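Local coordinates for protein GCN5-related N-acetyltransferase (Brucella melitensis biovar Abortus 2308, PDB 3TCV) that probably transfers an acetyl group from acetyl-coenzyme A to an amine, perhaps the N-terminal serine or alanine of a protein, as a GCN5-related N-acetyltransferase, at residues R119-I129 with G160-C168; G183-H193 with D202-E212. All blocks are in the same frame, centred on the assembly; numbering follows the deposited sequence. Where two conformers were deposited one is given.

Contact 1: residues R119-I129 with G160-C168; sequences RIDPANGVIEI and GYRRYEWEC
Glu165 OE2 is gripped by Arg119 NH1, in a salt bridge of 2.6 Å, and by a water that also binds Arg119 O. NH1 meets this oxygen from above the carboxylate plane, 35° out of it, although the guanidinium and carboxylate planes lie only 20° apart. A bend at chi3 (50°) accompanies the placing of the Arg119 guanidinium beside both Glu165 and Glu128, whose OE1 takes NH1 on its anti lone pair (2.9 Å). Glu165 OE1 receives Arg163 side-on, NE at 2.9 Å and NH2 at 3.1 Å, from opposite faces of its plane; Arg163 NH1 bonds the Arg191 carbonyl of the second subunit. Another water joins Arg119 NH2 to OE1.

Strands 126-129 and 163-168, the two strands of a beta-alpha-beta unit, run parallel and carry Val126, Glu128, Arg163 and Glu165 on the network's face. Ile127 N binds Arg163 O, and Ile127 O accepts Glu165 N (2.8 Å). Just before strand 126-129 begins, Gly125 O takes two donors, Arg162 N and Arg163 N, while Gly125 CA makes a CH-pi contact over one face of the Tyr161 ring, 3.9 Å from its centroid. On the other side of the sheet Ile127 CG2 meets the edge of the Tyr164 ring, 3.9 Å from Tyr164 CD1; the Tyr164 hydroxyl bonds Gln148.

With arginines and waters at both oxygens, the Glu165 carboxylate is fixed in orientation across the two strands.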
loop_
_atom_site.group_PDB
_atom_site.type_symbol
_atom_site.label_atom_id
_atom_site.label_comp_id
_atom_site.label_asym_id
_atom_site.label_seq_id
_atom_site.Cartn_x
_atom_site.Cartn_y
_atom_site.Cartn_z
ATOM N N ARG B 119 8.872 -1.208 -3.788
ATOM C CA ARG B 119 7.528 -1.770 -3.761
ATOM C C ARG B 119 7.165 -2.257 -5.156
ATOM O O ARG B 119 6.116 -1.929 -5.723
ATOM C CB ARG B 119 6.546 -0.765 -3.173
ATOM C CG ARG B 119 6.915 -0.453 -1.707
ATOM C CD ARG B 119 6.007 0.549 -1.024
ATOM N NE ARG B 119 4.646 0.144 -1.225
ATOM C CZ ARG B 119 3.854 0.598 -2.199
ATOM N NH1 ARG B 119 4.276 1.546 -3.025
ATOM N NH2 ARG B 119 2.625 0.096 -2.330
ATOM N N ILE B 120 8.072 -3.084 -5.673
ATOM C CA ILE B 120 8.047 -3.557 -7.038
ATOM C C ILE B 120 6.959 -4.647 -7.179
ATOM O O ILE B 120 6.941 -5.629 -6.412
ATOM C CB ILE B 120 9.449 -4.083 -7.451
ATOM C CG1 ILE B 120 10.535 -2.996 -7.275
ATOM C CG2 ILE B 120 9.425 -4.567 -8.899
ATOM C CD1 ILE B 120 11.967 -3.534 -7.225
ATOM N N ASP B 121 6.019 -4.438 -8.109
ATOM C CA ASP B 121 4.918 -5.374 -8.352
ATOM C C ASP B 121 4.846 -5.661 -9.840
ATOM O O ASP B 121 4.040 -5.069 -10.551
ATOM C CB ASP B 121 3.591 -4.805 -7.880
ATOM C CG ASP B 121 2.425 -5.777 -8.090
ATOM O OD1 ASP B 121 2.653 -6.887 -8.625
ATOM O OD2 ASP B 121 1.287 -5.428 -7.727
ATOM N N PRO B 122 5.698 -6.575 -10.321
ATOM C CA PRO B 122 5.694 -6.937 -11.743
ATOM C C PRO B 122 4.362 -7.524 -12.228
ATOM O O PRO B 122 3.957 -7.256 -13.351
ATOM C CB PRO B 122 6.804 -7.990 -11.827
ATOM C CG PRO B 122 7.700 -7.677 -10.695
ATOM C CD PRO B 122 6.788 -7.256 -9.590
ATOM N N ALA B 123 3.670 -8.276 -11.374
ATOM C CA ALA B 123 2.408 -8.914 -11.756
ATOM C C ALA B 123 1.388 -7.914 -12.250
ATOM O O ALA B 123 0.714 -8.146 -13.240
ATOM C CB ALA B 123 1.822 -9.718 -10.589
ATOM N N ASN B 124 1.281 -6.789 -11.552
ATOM C CA ASN B 124 0.336 -5.758 -11.914
ATOM C C ASN B 124 0.971 -4.544 -12.600
ATOM O O ASN B 124 0.264 -3.594 -12.940
ATOM C CB ASN B 124 -0.417 -5.332 -10.667
ATOM C CG ASN B 124 -1.243 -6.458 -10.077
ATOM O OD1 ASN B 124 -2.195 -6.917 -10.694
ATOM N ND2 ASN B 124 -0.894 -6.897 -8.871
ATOM N N GLY B 125 2.290 -4.576 -12.791
ATOM C CA GLY B 125 3.005 -3.456 -13.391
ATOM C C GLY B 125 2.910 -2.199 -12.544
ATOM O O GLY B 125 2.578 -1.140 -13.054
ATOM N N VAL B 126 3.158 -2.318 -11.231
ATOM C CA VAL B 126 3.112 -1.146 -10.332
ATOM C C VAL B 126 4.465 -1.005 -9.648
ATOM O O VAL B 126 5.075 -2.011 -9.254
ATOM C CB VAL B 126 1.986 -1.289 -9.271
ATOM C CG1 VAL B 126 1.932 -0.055 -8.357
ATOM C CG2 VAL B 126 0.636 -1.509 -9.946
ATOM N N ILE B 127 4.962 0.226 -9.515
ATOM C CA ILE B 127 6.253 0.433 -8.900
ATOM C C ILE B 127 6.318 1.840 -8.329
ATOM O O ILE B 127 5.515 2.687 -8.716
ATOM C CB ILE B 127 7.359 0.207 -9.948
ATOM C CG1 ILE B 127 8.713 0.038 -9.294
ATOM C CG2 ILE B 127 7.355 1.317 -11.000
ATOM C CD1 ILE B 127 9.712 -0.604 -10.253
ATOM N N GLU B 128 7.225 2.045 -7.382
ATOM C CA GLU B 128 7.396 3.350 -6.702
ATOM C C GLU B 128 8.813 3.886 -6.877
ATOM O O GLU B 128 9.790 3.123 -6.864
ATOM C CB GLU B 128 7.033 3.227 -5.207
ATOM C CG GLU B 128 7.377 4.448 -4.343
ATOM C CD GLU B 128 7.203 4.254 -2.836
ATOM O OE1 GLU B 128 6.349 3.471 -2.397
ATOM O OE2 GLU B 128 7.954 4.906 -2.093
ATOM N N ILE B 129 8.915 5.202 -7.065
ATOM C CA ILE B 129 10.192 5.901 -6.881
ATOM C C ILE B 129 10.214 6.399 -5.441
ATOM O O ILE B 129 9.377 7.176 -5.062
ATOM C CB ILE B 129 10.438 7.072 -7.878
ATOM C CG1 ILE B 129 11.768 7.743 -7.516
ATOM C CG2 ILE B 129 9.260 8.076 -7.929
ATOM C CD1 ILE B 129 12.293 8.747 -8.525
ATOM N N GLY B 160 7.294 -1.161 -19.275
ATOM C CA GLY B 160 5.889 -1.205 -19.690
ATOM C C GLY B 160 4.930 -1.295 -18.516
ATOM O O GLY B 160 3.880 -1.925 -18.610
ATOM N N TYR B 161 5.277 -0.632 -17.409
ATOM C CA TYR B 161 4.395 -0.632 -16.229
ATOM C C TYR B 161 3.159 0.264 -16.427
ATOM O O TYR B 161 3.077 1.040 -17.399
ATOM C CB TYR B 161 5.191 -0.244 -14.981
ATOM C CG TYR B 161 5.971 -1.370 -14.347
ATOM C CD1 TYR B 161 6.004 -1.527 -12.955
ATOM C CD2 TYR B 161 6.699 -2.268 -15.108
ATOM C CE1 TYR B 161 6.729 -2.543 -12.366
ATOM C CE2 TYR B 161 7.426 -3.291 -14.522
ATOM C CZ TYR B 161 7.449 -3.434 -13.154
ATOM O OH TYR B 161 8.179 -4.448 -12.553
ATOM N N ARG B 162 2.164 0.095 -15.544
ATOM C CA ARG B 162 0.857 0.740 -15.667
ATOM C C ARG B 162 0.697 1.915 -14.697
ATOM O O ARG B 162 -0.160 2.755 -14.882
ATOM C CB ARG B 162 -0.275 -0.240 -15.283
ATOM C CG ARG B 162 -0.364 -1.529 -16.040
ATOM C CD ARG B 162 -1.660 -2.239 -15.693
ATOM N NE ARG B 162 -2.815 -1.516 -16.223
ATOM C CZ ARG B 162 -3.967 -1.309 -15.579
ATOM N NH1 ARG B 162 -4.162 -1.746 -14.330
ATOM N NH2 ARG B 162 -4.922 -0.624 -16.172
ATOM N N ARG B 163 1.452 1.883 -13.601
ATOM C CA ARG B 163 1.244 2.788 -12.462
ATOM C C ARG B 163 2.575 3.028 -11.763
ATOM O O ARG B 163 3.304 2.062 -11.394
ATOM C CB ARG B 163 0.224 2.149 -11.495
ATOM C CG ARG B 163 0.044 2.827 -10.136
ATOM C CD ARG B 163 -0.874 2.046 -9.193
ATOM N NE ARG B 163 -0.836 2.655 -7.856
ATOM C CZ ARG B 163 -1.428 3.793 -7.511
ATOM N NH1 ARG B 163 -2.259 4.395 -8.325
ATOM N NH2 ARG B 163 -1.262 4.292 -6.295
ATOM N N TYR B 164 2.909 4.311 -11.591
ATOM C CA TYR B 164 4.194 4.755 -11.027
ATOM C C TYR B 164 3.885 5.661 -9.838
ATOM O O TYR B 164 3.153 6.647 -9.968
ATOM C CB TYR B 164 4.943 5.496 -12.124
ATOM C CG TYR B 164 6.314 6.033 -11.805
ATOM C CD1 TYR B 164 7.320 5.215 -11.319
ATOM C CD2 TYR B 164 6.618 7.364 -12.042
ATOM C CE1 TYR B 164 8.583 5.732 -11.085
ATOM C CE2 TYR B 164 7.878 7.888 -11.817
ATOM C CZ TYR B 164 8.860 7.057 -11.331
ATOM O OH TYR B 164 10.122 7.560 -11.102
ATOM N N GLU B 165 4.348 5.260 -8.658
ATOM C CA GLU B 165 3.889 5.872 -7.426
ATOM C C GLU B 165 4.914 6.768 -6.761
ATOM O O GLU B 165 6.133 6.512 -6.830
ATOM C CB GLU B 165 3.507 4.787 -6.404
ATOM C CG GLU B 165 2.389 3.855 -6.813
ATOM C CD GLU B 165 2.225 2.657 -5.908
ATOM O OE1 GLU B 165 1.068 2.258 -5.743
ATOM O OE2 GLU B 165 3.243 2.087 -5.400
ATOM N N TRP B 166 4.389 7.753 -6.035
ATOM C CA TRP B 166 5.135 8.614 -5.111
ATOM C C TRP B 166 4.384 8.637 -3.798
ATOM O O TRP B 166 3.176 8.786 -3.777
ATOM C CB TRP B 166 5.206 10.013 -5.688
ATOM C CG TRP B 166 6.002 11.029 -4.906
ATOM C CD1 TRP B 166 5.670 11.655 -3.712
ATOM C CD2 TRP B 166 7.263 11.652 -5.330
ATOM N NE1 TRP B 166 6.651 12.570 -3.352
ATOM C CE2 TRP B 166 7.635 12.591 -4.280
ATOM C CE3 TRP B 166 8.130 11.475 -6.410
ATOM C CZ2 TRP B 166 8.812 13.348 -4.353
ATOM C CZ3 TRP B 166 9.299 12.238 -6.461
ATOM C CH2 TRP B 166 9.628 13.153 -5.461
ATOM N N GLU B 167 5.078 8.419 -2.684
ATOM C CA GLU B 167 4.456 8.567 -1.360
ATOM C C GLU B 167 5.428 9.318 -0.468
ATOM O O GLU B 167 6.672 9.172 -0.586
ATOM C CB GLU B 167 4.069 7.214 -0.725
ATOM C CG GLU B 167 5.132 6.128 -0.830
ATOM C CD GLU B 167 5.106 5.076 0.266
ATOM O OE1 GLU B 167 5.607 3.950 -0.016
ATOM O OE2 GLU B 167 4.647 5.349 1.400
ATOM N N CYS B 168 4.869 10.138 0.389
ATOM C CA CYS B 168 5.628 10.904 1.354
ATOM C C CYS B 168 4.763 11.218 2.575
ATOM O O CYS B 168 3.552 11.030 2.567
ATOM C CB CYS B 168 6.115 12.222 0.709
ATOM S SG CYS B 168 4.800 13.341 0.157
HETATM O O HOH W 1 0.414 0.124 -4.158
HETATM O O HOH W 2 3.843 -0.641 -5.792
HETATM O O HOH W 3 -2.173 -2.624 -12.328
HETATM O O HOH W 4 7.947 7.742 -2.862
#

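Contact 2: residues G183-H193 with D202-E212; sequences GFRFEGIFRQH and DTAWFSVLDSE
Trp205 meets both Phe190 and His193 edge-to-face on one side of this antiparallel beta hairpin, formed by strands 185-190 and 202-209. The indole turns its edge to the face of Phe190, with the five-membered ring centroid 4.2 Å from the Phe190 centroid and the planes at 54°; NE1 sits over the phenyl face, offset toward its rim. The same indole presents its edge to the face of His193, the centroids of the imidazole and the five-membered ring of Trp205 being 5.8 Å apart. His193 in turn is held at its ring edge, where ND1 and Thr203 OG1 share a hydrogen bond of 2.6 Å; a chi1 of -173°, which sets the ring anti to the backbone N, carries it to that hydroxyl.

Across the sheet, on the face of Phe186, Ala204 and Phe206, the Phe186 ring directs its edge at the face of Phe206 in a T-shaped pair, with ring centroids 5.7 Å apart. Nearby, Val208 CG2 rests over one face of the Phe184 ring, 4.0 Å from its centroid.

Between these groups the register shifts by one at a classic beta bulge: Glu187 and Gly188 both face Trp205, with Glu187 N bonding Trp205 O (2.8 Å) and Trp205 N bonding Gly188 O. At the bulge Glu187 reaches across to Ser207 of the partner strand, and its carboxylate also pairs with Arg191 of the second subunit. Ser207 OG donates to Glu187 OE2 at 2.7 Å, coming from above the carboxylate plane, 72° out of it.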
loop_
_atom_site.group_PDB
_atom_site.type_symbol
_atom_site.label_atom_id
_atom_site.label_comp_id
_atom_site.label_asym_id
_atom_site.label_seq_id
_atom_site.Cartn_x
_atom_site.Cartn_y
_atom_site.Cartn_z
ATOM N N GLY B 183 4.283 16.029 -11.924
ATOM C CA GLY B 183 3.090 15.603 -12.644
ATOM C C GLY B 183 2.357 14.408 -12.040
ATOM O O GLY B 183 1.407 13.912 -12.646
ATOM N N PHE B 184 2.771 13.946 -10.851
ATOM C CA PHE B 184 2.033 12.875 -10.137
ATOM C C PHE B 184 0.706 13.466 -9.708
ATOM O O PHE B 184 0.651 14.644 -9.311
ATOM C CB PHE B 184 2.780 12.355 -8.905
ATOM C CG PHE B 184 4.057 11.613 -9.191
ATOM C CD1 PHE B 184 4.070 10.216 -9.253
ATOM C CD2 PHE B 184 5.262 12.284 -9.361
ATOM C CE1 PHE B 184 5.256 9.516 -9.472
ATOM C CE2 PHE B 184 6.431 11.593 -9.600
ATOM C CZ PHE B 184 6.445 10.210 -9.664
ATOM N N ARG B 185 -0.353 12.657 -9.735
ATOM C CA ARG B 185 -1.680 13.098 -9.336
ATOM C C ARG B 185 -1.997 12.575 -7.943
ATOM O O ARG B 185 -1.838 11.409 -7.686
ATOM C CB ARG B 185 -2.701 12.545 -10.329
ATOM C CG ARG B 185 -4.129 13.003 -10.127
ATOM C CD ARG B 185 -5.041 12.392 -11.176
ATOM N NE ARG B 185 -4.656 12.819 -12.511
ATOM C CZ ARG B 185 -5.123 13.890 -13.158
ATOM N NH1 ARG B 185 -4.672 14.168 -14.379
ATOM N NH2 ARG B 185 -6.044 14.670 -12.622
ATOM N N PHE B 186 -2.447 13.441 -7.046
ATOM C CA PHE B 186 -2.825 13.043 -5.732
ATOM C C PHE B 186 -3.984 12.058 -5.784
ATOM O O PHE B 186 -4.939 12.266 -6.529
ATOM C CB PHE B 186 -3.244 14.273 -4.936
ATOM C CG PHE B 186 -3.738 13.969 -3.558
ATOM C CD1 PHE B 186 -2.847 13.797 -2.495
ATOM C CD2 PHE B 186 -5.089 13.943 -3.305
ATOM C CE1 PHE B 186 -3.311 13.526 -1.222
ATOM C CE2 PHE B 186 -5.562 13.671 -2.035
ATOM C CZ PHE B 186 -4.676 13.493 -0.994
ATOM N N GLU B 187 -3.883 11.025 -4.951
ATOM C CA GLU B 187 -4.929 10.024 -4.753
ATOM C C GLU B 187 -5.549 10.029 -3.368
ATOM O O GLU B 187 -6.760 9.799 -3.231
ATOM C CB GLU B 187 -4.363 8.637 -5.093
ATOM C CG GLU B 187 -4.121 8.505 -6.574
ATOM C CD GLU B 187 -3.591 7.158 -6.996
ATOM O OE1 GLU B 187 -2.938 6.483 -6.173
ATOM O OE2 GLU B 187 -3.811 6.791 -8.165
ATOM N N GLY B 188 -4.741 10.230 -2.322
ATOM C CA GLY B 188 -5.280 10.215 -0.981
ATOM C C GLY B 188 -4.246 10.112 0.108
ATOM O O GLY B 188 -3.043 9.967 -0.165
ATOM N N ILE B 189 -4.731 10.169 1.354
ATOM C CA ILE B 189 -3.887 10.152 2.543
ATOM C C ILE B 189 -4.258 8.941 3.429
ATOM O O ILE B 189 -5.404 8.828 3.865
ATOM C CB ILE B 189 -4.030 11.456 3.354
ATOM C CG1 ILE B 189 -3.439 12.644 2.577
ATOM C CG2 ILE B 189 -3.360 11.293 4.717
ATOM C CD1 ILE B 189 -4.008 13.998 3.016
ATOM N N PHE B 190 -3.269 8.073 3.682
ATOM C CA PHE B 190 -3.416 6.967 4.594
ATOM C C PHE B 190 -3.088 7.497 5.987
ATOM O O PHE B 190 -1.911 7.766 6.323
ATOM C CB PHE B 190 -2.490 5.788 4.259
ATOM C CG PHE B 190 -2.913 4.939 3.058
ATOM C CD1 PHE B 190 -3.915 5.337 2.183
ATOM C CD2 PHE B 190 -2.248 3.736 2.800
ATOM C CE1 PHE B 190 -4.248 4.560 1.076
ATOM C CE2 PHE B 190 -2.579 2.952 1.695
ATOM C CZ PHE B 190 -3.588 3.373 0.847
ATOM N N ARG B 191 -4.122 7.605 6.799
ATOM C CA ARG B 191 -3.989 8.114 8.162
ATOM C C ARG B 191 -3.238 7.087 9.034
ATOM O O ARG B 191 -3.572 5.889 9.025
ATOM C CB ARG B 191 -5.384 8.407 8.750
ATOM C CG ARG B 191 -6.220 9.399 7.927
ATOM C CD ARG B 191 -7.639 9.539 8.437
ATOM N NE ARG B 191 -8.314 8.219 8.565
ATOM C CZ ARG B 191 -9.222 7.914 9.489
ATOM N NH1 ARG B 191 -9.622 8.816 10.387
ATOM N NH2 ARG B 191 -9.736 6.682 9.541
ATOM N N GLN B 192 -2.253 7.554 9.810
ATOM C CA GLN B 192 -1.490 6.703 10.734
ATOM C C GLN B 192 -0.875 5.488 10.010
ATOM O O GLN B 192 -0.839 4.377 10.524
ATOM C CB GLN B 192 -2.353 6.286 11.942
ATOM C CG GLN B 192 -2.892 7.479 12.716
ATOM C CD GLN B 192 -3.458 7.199 14.111
ATOM O OE1 GLN B 192 -3.667 8.143 14.892
ATOM N NE2 GLN B 192 -3.722 5.931 14.435
ATOM N N HIS B 193 -0.358 5.740 8.820
ATOM C CA HIS B 193 0.252 4.715 7.981
ATOM C C HIS B 193 1.556 4.200 8.535
ATOM O O HIS B 193 1.900 3.053 8.339
ATOM C CB HIS B 193 0.460 5.301 6.599
ATOM C CG HIS B 193 0.937 4.325 5.574
ATOM N ND1 HIS B 193 1.913 4.635 4.674
ATOM C CD2 HIS B 193 0.488 3.047 5.248
ATOM C CE1 HIS B 193 2.094 3.584 3.840
ATOM N NE2 HIS B 193 1.235 2.609 4.197
ATOM N N ASP B 202 1.082 10.290 8.487
ATOM C CA ASP B 202 0.022 10.044 7.532
ATOM C C ASP B 202 0.698 10.109 6.169
ATOM O O ASP B 202 1.438 11.070 5.903
ATOM C CB ASP B 202 -1.042 11.119 7.601
ATOM C CG ASP B 202 -1.659 11.274 8.979
ATOM O OD1 ASP B 202 -1.789 10.310 9.762
ATOM O OD2 ASP B 202 -2.039 12.428 9.279
ATOM N N THR B 203 0.456 9.116 5.319
ATOM C CA THR B 203 1.090 9.071 3.997
ATOM C C THR B 203 0.183 9.619 2.901
ATOM O O THR B 203 -0.902 9.112 2.700
ATOM C CB THR B 203 1.516 7.637 3.650
ATOM O OG1 THR B 203 2.523 7.200 4.583
ATOM C CG2 THR B 203 2.046 7.580 2.210
ATOM N N ALA B 204 0.684 10.627 2.180
ATOM C CA ALA B 204 0.114 11.165 0.945
ATOM C C ALA B 204 0.614 10.325 -0.228
ATOM O O ALA B 204 1.835 10.135 -0.402
ATOM C CB ALA B 204 0.556 12.617 0.762
ATOM N N TRP B 205 -0.330 9.844 -1.030
ATOM C CA TRP B 205 -0.098 9.015 -2.230
ATOM C C TRP B 205 -0.439 9.745 -3.496
ATOM O O TRP B 205 -1.479 10.415 -3.591
ATOM C CB TRP B 205 -0.989 7.770 -2.182
ATOM C CG TRP B 205 -0.562 6.751 -1.173
ATOM C CD1 TRP B 205 -1.064 6.570 0.109
ATOM C CD2 TRP B 205 0.489 5.739 -1.325
ATOM N NE1 TRP B 205 -0.399 5.553 0.748
ATOM C CE2 TRP B 205 0.529 5.003 -0.068
ATOM C CE3 TRP B 205 1.351 5.367 -2.352
ATOM C CZ2 TRP B 205 1.404 3.950 0.136
ATOM C CZ3 TRP B 205 2.242 4.314 -2.127
ATOM C CH2 TRP B 205 2.249 3.618 -0.908
ATOM N N PHE B 206 0.414 9.558 -4.498
ATOM C CA PHE B 206 0.261 10.167 -5.805
ATOM C C PHE B 206 0.691 9.142 -6.841
ATOM O O PHE B 206 1.523 8.276 -6.558
ATOM C CB PHE B 206 1.163 11.393 -5.986
ATOM C CG PHE B 206 1.150 12.408 -4.865
ATOM C CD1 PHE B 206 0.529 13.636 -5.029
ATOM C CD2 PHE B 206 1.878 12.187 -3.697
ATOM C CE1 PHE B 206 0.560 14.594 -4.020
ATOM C CE2 PHE B 206 1.889 13.121 -2.681
ATOM C CZ PHE B 206 1.231 14.326 -2.841
ATOM N N SER B 207 0.200 9.297 -8.065
ATOM C CA SER B 207 0.547 8.380 -9.130
ATOM C C SER B 207 0.574 9.020 -10.502
ATOM O O SER B 207 -0.116 10.027 -10.770
ATOM C CB SER B 207 -0.396 7.200 -9.165
ATOM O OG SER B 207 -1.690 7.533 -9.652
ATOM N N VAL B 208 1.379 8.414 -11.360
ATOM C CA VAL B 208 1.362 8.667 -12.797
ATOM C C VAL B 208 0.937 7.335 -13.446
ATOM O O VAL B 208 1.525 6.291 -13.167
ATOM C CB VAL B 208 2.725 9.131 -13.347
ATOM C CG1 VAL B 208 2.703 9.235 -14.862
ATOM C CG2 VAL B 208 3.085 10.496 -12.776
ATOM N N LEU B 209 -0.096 7.392 -14.279
ATOM C CA LEU B 209 -0.556 6.239 -15.071
ATOM C C LEU B 209 0.122 6.173 -16.425
ATOM O O LEU B 209 0.566 7.191 -16.966
ATOM C CB LEU B 209 -2.070 6.315 -15.300
ATOM C CG LEU B 209 -2.959 6.392 -14.062
ATOM C CD1 LEU B 209 -4.417 6.282 -14.536
ATOM C CD2 LEU B 209 -2.578 5.334 -13.037
ATOM N N ASP B 210 0.195 4.976 -16.989
ATOM C CA ASP B 210 0.751 4.816 -18.338
ATOM C C ASP B 210 0.089 5.756 -19.368
ATOM O O ASP B 210 0.752 6.305 -20.257
ATOM C CB ASP B 210 0.737 3.343 -18.780
ATOM C CG ASP B 210 -0.638 2.676 -18.681
ATOM O OD1 ASP B 210 -1.651 3.322 -18.324
ATOM O OD2 ASP B 210 -0.691 1.463 -19.004
ATOM N N SER B 211 -1.209 6.000 -19.217
ATOM C CA SER B 211 -1.932 6.907 -20.129
ATOM C C SER B 211 -1.545 8.390 -19.972
ATOM O O SER B 211 -1.782 9.200 -20.883
ATOM C CB SER B 211 -3.439 6.745 -19.936
ATOM O OG SER B 211 -3.819 7.045 -18.606
ATOM N N GLU B 212 -0.956 8.732 -18.824
ATOM C CA GLU B 212 -0.499 10.090 -18.507
ATOM C C GLU B 212 0.948 10.362 -18.913
ATOM O O GLU B 212 1.365 11.526 -19.017
ATOM C CB GLU B 212 -0.686 10.342 -17.010
ATOM C CG GLU B 212 -2.178 10.361 -16.667
ATOM C CD GLU B 212 -2.460 10.371 -15.183
ATOM O OE1 GLU B 212 -1.601 9.955 -14.372
ATOM O OE2 GLU B 212 -3.563 10.792 -14.826
HETATM O O HOH W 5 -0.172 12.247 -14.059
#

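In the fold
Contact 1 closes along the chain before contact 2 opens, and their centres lie about 12 Å apart on the same side of the chain's centre. Both belong to one mixed sheet: contact 1 pairs strands 126-134 and 163-169, linked through helix 142-158, and contact 2 is the hairpin 185-196/199-209, whose first strand is the sheet's edge within the chain. Strand 199-209 lies next to 163-169, so the two contacts meet directly. Arg163 NH2 forms a salt bridge with Glu187 OE1 at 2.8 Å, Tyr164 O and Val208 N make a probable hydrogen bond (2.9 Å), and Glu167 CD packs on Trp205 CH2. Residues of both contacts lie at the interface with the second subunit.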